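Local coordinates for antigen MTB48, Mycobacterial protein (PDB 4WJ1), which is EspB, a protein exported by the ESX-1 type VII secretion system that is probably involved in DNA conjugation in the recipient strain, at residues D37-T42 with R144-G149; Y158-W163 with E216-V221. One frame throughout, in Å; residues are numbered along the deposited sequence.

Contact 1 of 2, residues D37-T42 with R144-G149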
loop_
_atom_site.group_PDB
_atom_site.type_symbol
_atom_site.label_atom_id
_atom_site.label_comp_id
_atom_site.label_asym_id
_atom_site.label_seq_id
_atom_site.Cartn_x
_atom_site.Cartn_y
_atom_site.Cartn_z
ATOM N N ASP A 37 -14.926 -15.784 -11.033
ATOM C CA ASP A 37 -16.244 -16.373 -11.244
ATOM C C ASP A 37 -17.246 -15.729 -10.300
ATOM O O ASP A 37 -16.884 -14.868 -9.503
ATOM C CB ASP A 37 -16.204 -17.888 -11.024
ATOM C CG ASP A 37 -15.697 -18.266 -9.630
ATOM O OD1 ASP A 37 -16.386 -17.945 -8.632
ATOM O OD2 ASP A 37 -14.607 -18.885 -9.529
ATOM N N GLU A 38 -18.497 -16.169 -10.367
ATOM C CA GLU A 38 -19.583 -15.535 -9.619
ATOM C C GLU A 38 -19.997 -16.301 -8.363
ATOM O O GLU A 38 -21.043 -16.018 -7.795
ATOM C CB GLU A 38 -20.810 -15.362 -10.517
ATOM C CG GLU A 38 -20.613 -14.410 -11.664
ATOM C CD GLU A 38 -20.418 -12.991 -11.190
ATOM O OE1 GLU A 38 -21.192 -12.553 -10.317
ATOM O OE2 GLU A 38 -19.488 -12.315 -11.679
ATOM N N LEU A 39 -19.197 -17.275 -7.941
ATOM C CA LEU A 39 -19.456 -17.957 -6.678
ATOM C C LEU A 39 -19.457 -16.955 -5.535
ATOM O O LEU A 39 -18.709 -15.971 -5.557
ATOM C CB LEU A 39 -18.416 -19.040 -6.408
ATOM C CG LEU A 39 -18.449 -20.238 -7.337
ATOM C CD1 LEU A 39 -17.212 -21.089 -7.108
ATOM C CD2 LEU A 39 -19.722 -21.032 -7.092
ATOM N N ALA A 40 -20.291 -17.217 -4.532
ATOM C CA ALA A 40 -20.415 -16.316 -3.394
ATOM C C ALA A 40 -19.088 -16.220 -2.656
ATOM O O ALA A 40 -18.656 -15.135 -2.294
ATOM C CB ALA A 40 -21.523 -16.781 -2.459
ATOM N N THR A 41 -18.446 -17.362 -2.445
ATOM C CA THR A 41 -17.127 -17.410 -1.818
ATOM C C THR A 41 -16.143 -16.561 -2.607
ATOM O O THR A 41 -15.400 -15.772 -2.036
ATOM C CB THR A 41 -16.606 -18.871 -1.718
ATOM O OG1 THR A 41 -17.414 -19.603 -0.795
ATOM C CG2 THR A 41 -15.179 -18.923 -1.239
ATOM N N THR A 42 -16.153 -16.709 -3.926
ATOM C CA THR A 42 -15.256 -15.937 -4.766
ATOM C C THR A 42 -15.504 -14.439 -4.619
ATOM O O THR A 42 -14.565 -13.673 -4.506
ATOM C CB THR A 42 -15.394 -16.336 -6.225
ATOM O OG1 THR A 42 -14.903 -17.676 -6.399
ATOM C CG2 THR A 42 -14.604 -15.380 -7.118
ATOM N N ARG A 144 -21.168 -24.775 -13.937
ATOM C CA ARG A 144 -21.518 -23.758 -14.918
ATOM C C ARG A 144 -20.957 -22.407 -14.513
ATOM O O ARG A 144 -20.338 -21.706 -15.313
ATOM C CB ARG A 144 -23.040 -23.680 -15.065
ATOM C CG ARG A 144 -23.560 -22.869 -16.247
ATOM C CD ARG A 144 -24.279 -23.785 -17.241
ATOM N NE ARG A 144 -25.073 -24.793 -16.540
ATOM C CZ ARG A 144 -25.483 -25.938 -17.078
ATOM N NH1 ARG A 144 -25.173 -26.235 -18.336
ATOM N NH2 ARG A 144 -26.199 -26.791 -16.354
ATOM N N ILE A 145 -21.186 -22.043 -13.256
ATOM C CA ILE A 145 -20.729 -20.768 -12.728
ATOM C C ILE A 145 -19.210 -20.703 -12.766
ATOM O O ILE A 145 -18.630 -19.708 -13.203
ATOM C CB ILE A 145 -21.231 -20.556 -11.292
ATOM C CG1 ILE A 145 -22.726 -20.281 -11.292
ATOM C CG2 ILE A 145 -20.485 -19.414 -10.599
ATOM C CD1 ILE A 145 -23.314 -20.362 -9.929
ATOM N N ILE A 146 -18.568 -21.777 -12.312
ATOM C CA ILE A 146 -17.112 -21.845 -12.302
ATOM C C ILE A 146 -16.545 -21.710 -13.719
ATOM O O ILE A 146 -15.605 -20.948 -13.957
ATOM C CB ILE A 146 -16.625 -23.169 -11.661
ATOM C CG1 ILE A 146 -16.904 -23.151 -10.161
ATOM C CG2 ILE A 146 -15.138 -23.370 -11.879
ATOM C CD1 ILE A 146 -16.803 -24.503 -9.516
ATOM N N HIS A 147 -17.126 -22.426 -14.675
ATOM C CA HIS A 147 -16.472 -22.505 -15.969
ATOM C C HIS A 147 -16.931 -21.448 -16.965
ATOM O O HIS A 147 -16.305 -21.274 -18.005
ATOM C CB HIS A 147 -16.626 -23.909 -16.532
ATOM C CG HIS A 147 -15.761 -24.908 -15.827
ATOM N ND1 HIS A 147 -14.499 -25.231 -16.257
ATOM C CD2 HIS A 147 -15.967 -25.607 -14.679
ATOM C CE1 HIS A 147 -13.955 -26.103 -15.414
ATOM N NE2 HIS A 147 -14.829 -26.342 -14.454
ATOM N N SER A 148 -17.962 -20.688 -16.618
ATOM C CA SER A 148 -18.357 -19.579 -17.472
ATOM C C SER A 148 -17.498 -18.350 -17.167
ATOM O O SER A 148 -17.545 -17.342 -17.870
ATOM C CB SER A 148 -19.842 -19.265 -17.302
ATOM O OG SER A 148 -20.047 -18.453 -16.169
ATOM N N GLY A 149 -16.704 -18.434 -16.111
ATOM C CA GLY A 149 -15.786 -17.360 -15.799
ATOM C C GLY A 149 -14.402 -17.695 -16.314
ATOM O O GLY A 149 -14.244 -18.463 -17.275
HETATM O O HOH W 1 -13.646 -19.840 -12.525
HETATM O O HOH W 2 -19.128 -17.188 -13.008
#
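The segment leading into helix 40-96, in the PE region of EspB, packs through Leu39 on Ile145 and Ile146 near the end of helix 139-147, in the PPE region. Apolar side chains and two bridging waters make the contact, and an Asx turn shapes the PE segment. Asp37 makes the turn: its OD1 accepts from Leu39 N at 3.0 Å (N-H...O 149°), using the anti lone pair, the one away from OD2. The side chain reaches this position because CG sits between the backbone N and the carbonyl carbon (chi1 57°). The Asx turn comes just before helix 40-96, whose N-cap is Leu39. The other Asp37 oxygen, OD2, is hydrogen-bonded to His224 NE2 of helix 187-230.

The polar link across the contact runs through water. One water donates to Ile146 O at 2.7 Å and, over a longer 3.3 Å, to Asp37 OD2. A second accepts from Glu38 N at 2.9 Å and donates to Ile145 O at 2.6 Å. Beside them, Ile145 CG2 lies 3.6 Å from Leu39 N and also touches Leu39 CG and CD2. The other leucine branch, CD1, meets Ile146 CG1 at 3.7 Å. Leu227 of helix 187-230 packs on both Leu39 and Ile146, which extends this patch into the bundle.

The carbonyl oxygens of Ile145 and Ile146 are thus joined to the other segment by hydrogen bonds through two waters. The waters link them to a backbone N-H and a carboxylate, while aliphatic groups supply the direct side-chain packing.

Contact 2 of 2, residues Y158-W163 with E216-V221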
loop_
_atom_site.group_PDB
_atom_site.type_symbol
_atom_site.label_atom_id
_atom_site.label_comp_id
_atom_site.label_asym_id
_atom_site.label_seq_id
_atom_site.Cartn_x
_atom_site.Cartn_y
_atom_site.Cartn_z
ATOM N N TYR A 158 -2.575 -11.668 -12.039
ATOM C CA TYR A 158 -1.780 -10.530 -12.457
ATOM C C TYR A 158 -1.740 -9.465 -11.337
ATOM O O TYR A 158 -0.713 -8.839 -11.082
ATOM C CB TYR A 158 -2.335 -9.937 -13.734
ATOM C CG TYR A 158 -1.409 -8.929 -14.331
ATOM C CD1 TYR A 158 -0.052 -9.191 -14.416
ATOM C CD2 TYR A 158 -1.883 -7.710 -14.813
ATOM C CE1 TYR A 158 0.817 -8.266 -14.960
ATOM C CE2 TYR A 158 -1.022 -6.778 -15.355
ATOM C CZ TYR A 158 0.329 -7.066 -15.432
ATOM O OH TYR A 158 1.192 -6.146 -15.980
ATOM N N PHE A 159 -2.894 -9.273 -10.708
ATOM C CA PHE A 159 -3.066 -8.419 -9.556
ATOM C C PHE A 159 -2.072 -8.840 -8.491
ATOM O O PHE A 159 -1.348 -8.011 -7.940
ATOM C CB PHE A 159 -4.526 -8.522 -9.078
ATOM C CG PHE A 159 -4.801 -7.945 -7.689
ATOM C CD1 PHE A 159 -4.653 -8.726 -6.552
ATOM C CD2 PHE A 159 -5.301 -6.655 -7.544
ATOM C CE1 PHE A 159 -4.954 -8.220 -5.299
ATOM C CE2 PHE A 159 -5.598 -6.139 -6.295
ATOM C CZ PHE A 159 -5.420 -6.921 -5.166
ATOM N N ARG A 160 -2.011 -10.144 -8.239
ATOM C CA ARG A 160 -1.077 -10.679 -7.265
ATOM C C ARG A 160 0.353 -10.331 -7.656
ATOM O O ARG A 160 1.121 -9.843 -6.844
ATOM C CB ARG A 160 -1.248 -12.190 -7.130
ATOM C CG ARG A 160 -0.368 -12.838 -6.079
ATOM C CD ARG A 160 0.973 -13.290 -6.650
ATOM N NE ARG A 160 0.816 -13.965 -7.934
ATOM C CZ ARG A 160 0.514 -15.253 -8.060
ATOM N NH1 ARG A 160 0.327 -15.992 -6.971
ATOM N NH2 ARG A 160 0.389 -15.800 -9.267
ATOM N N ASP A 161 0.713 -10.585 -8.905
ATOM C CA ASP A 161 2.054 -10.264 -9.373
ATOM C C ASP A 161 2.358 -8.775 -9.216
ATOM O O ASP A 161 3.469 -8.396 -8.838
ATOM C CB ASP A 161 2.223 -10.668 -10.841
ATOM C CG ASP A 161 2.178 -12.174 -11.056
ATOM O OD1 ASP A 161 2.260 -12.938 -10.078
ATOM O OD2 ASP A 161 2.075 -12.595 -12.224
ATOM N N GLN A 162 1.377 -7.927 -9.513
ATOM C CA GLN A 162 1.619 -6.494 -9.483
ATOM C C GLN A 162 1.899 -5.984 -8.071
ATOM O O GLN A 162 2.741 -5.121 -7.866
ATOM C CB GLN A 162 0.430 -5.741 -10.061
ATOM C CG GLN A 162 0.249 -5.869 -11.546
ATOM C CD GLN A 162 -0.827 -4.952 -12.034
ATOM O OE1 GLN A 162 -0.537 -3.872 -12.514
ATOM N NE2 GLN A 162 -2.089 -5.366 -11.892
ATOM N N TRP A 163 1.168 -6.520 -7.106
ATOM C CA TRP A 163 1.326 -6.106 -5.739
ATOM C C TRP A 163 2.639 -6.635 -5.211
ATOM O O TRP A 163 3.408 -5.893 -4.588
ATOM C CB TRP A 163 0.148 -6.564 -4.891
ATOM C CG TRP A 163 -0.956 -5.579 -4.993
ATOM C CD1 TRP A 163 -2.097 -5.680 -5.748
ATOM C CD2 TRP A 163 -1.018 -4.297 -4.351
ATOM N NE1 TRP A 163 -2.873 -4.549 -5.594
ATOM C CE2 TRP A 163 -2.227 -3.686 -4.744
ATOM C CE3 TRP A 163 -0.171 -3.613 -3.473
ATOM C CZ2 TRP A 163 -2.603 -2.430 -4.296
ATOM C CZ3 TRP A 163 -0.549 -2.369 -3.027
ATOM C CH2 TRP A 163 -1.752 -1.788 -3.436
ATOM N N GLU A 216 -1.865 -12.938 0.346
ATOM C CA GLU A 216 -3.295 -13.160 0.481
ATOM C C GLU A 216 -3.905 -13.508 -0.879
ATOM O O GLU A 216 -4.697 -14.441 -0.989
ATOM C CB GLU A 216 -3.977 -11.936 1.092
ATOM C CG GLU A 216 -3.523 -11.598 2.530
ATOM C CD GLU A 216 -3.541 -12.816 3.454
ATOM O OE1 GLU A 216 -4.586 -13.071 4.082
ATOM O OE2 GLU A 216 -2.513 -13.522 3.556
ATOM N N ALA A 217 -3.513 -12.775 -1.917
ATOM C CA ALA A 217 -4.003 -13.041 -3.265
ATOM C C ALA A 217 -3.532 -14.417 -3.745
ATOM O O ALA A 217 -4.293 -15.160 -4.366
ATOM C CB ALA A 217 -3.547 -11.944 -4.237
ATOM N N THR A 218 -2.278 -14.747 -3.451
ATOM C CA THR A 218 -1.737 -16.060 -3.771
ATOM C C THR A 218 -2.566 -17.152 -3.115
ATOM O O THR A 218 -2.902 -18.164 -3.726
ATOM C CB THR A 218 -0.282 -16.187 -3.312
ATOM O OG1 THR A 218 0.553 -15.363 -4.136
ATOM C CG2 THR A 218 0.185 -17.637 -3.398
ATOM N N THR A 219 -2.899 -16.938 -1.857
ATOM C CA THR A 219 -3.715 -17.887 -1.122
ATOM C C THR A 219 -5.046 -18.107 -1.834
ATOM O O THR A 219 -5.511 -19.234 -1.968
ATOM C CB THR A 219 -3.920 -17.394 0.310
ATOM O OG1 THR A 219 -2.681 -17.553 1.006
ATOM C CG2 THR A 219 -4.995 -18.194 1.025
ATOM N N PHE A 220 -5.624 -17.018 -2.328
ATOM C CA PHE A 220 -6.879 -17.065 -3.054
ATOM C C PHE A 220 -6.746 -17.799 -4.404
ATOM O O PHE A 220 -7.474 -18.749 -4.661
ATOM C CB PHE A 220 -7.386 -15.638 -3.250
ATOM C CG PHE A 220 -8.619 -15.527 -4.096
ATOM C CD1 PHE A 220 -9.666 -16.412 -3.952
ATOM C CD2 PHE A 220 -8.745 -14.497 -5.006
ATOM C CE1 PHE A 220 -10.803 -16.290 -4.708
ATOM C CE2 PHE A 220 -9.885 -14.372 -5.766
ATOM C CZ PHE A 220 -10.915 -15.275 -5.617
ATOM N N VAL A 221 -5.811 -17.382 -5.257
ATOM C CA VAL A 221 -5.713 -18.008 -6.560
ATOM C C VAL A 221 -5.289 -19.473 -6.450
ATOM O O VAL A 221 -5.756 -20.309 -7.225
ATOM C CB VAL A 221 -4.763 -17.248 -7.493
ATOM C CG1 VAL A 221 -5.340 -15.893 -7.806
ATOM C CG2 VAL A 221 -3.392 -17.124 -6.901
#
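Ala217 faces helix 154-178 where that helix packs against helix 187-230, in an antiparallel helix pair of the PPE region. The two short axes come within 9.1 Å and cross at -159°. The Ala217 methyl is small enough for a close approach: CB lies 3.7 Å from Arg160 CB. The same methyl sits at the edge of the Phe159 ring, near its plane, against CD1 and CE1. One face of the Phe159 ring is covered by Trp163 CD1, 3.5 Å above the plane and over its centre.

Thr218 follows with the polar link. Its OG1 accepts from Arg160 NH1 at 2.9 Å, a fairly straight bond (162°) lying almost in the guanidinium plane. OG1 also bonds to Ala214 O, one turn back in its own helix. Arg160 starts with CG anti to its backbone N (chi1 -177°), then bends at chi2 and chi3, which brings CG and CD alongside the hydroxyl.

Val221, one turn after Ala217, touches the same guanidinium obliquely through CG2. The guanidinium is also held by its own helix: Arg160 NE makes a salt bridge to Asp161 OD1 at 2.8 Å, which it meets from above the carboxylate plane.

How the contacts relate
Both segments of contact 1 precede those of contact 2 in the chain, and the contact centres are 18 Å apart. Contact 1 joins the PE region to the PPE region. Contact 2 lies wholly within the PPE region and nearer the centre of the chain. Helices 139-147 and 154-178, one from each contact, are consecutive. Helix 187-230 links the two sites: it supplies one side of contact 2, and its later residues pack beside contact 1. The sites also touch directly, Thr42 CG2 lying 4.0 Å from Phe220 CZ. Together they show the PE and PPE regions sharing one elongated helical bundle in a single chain.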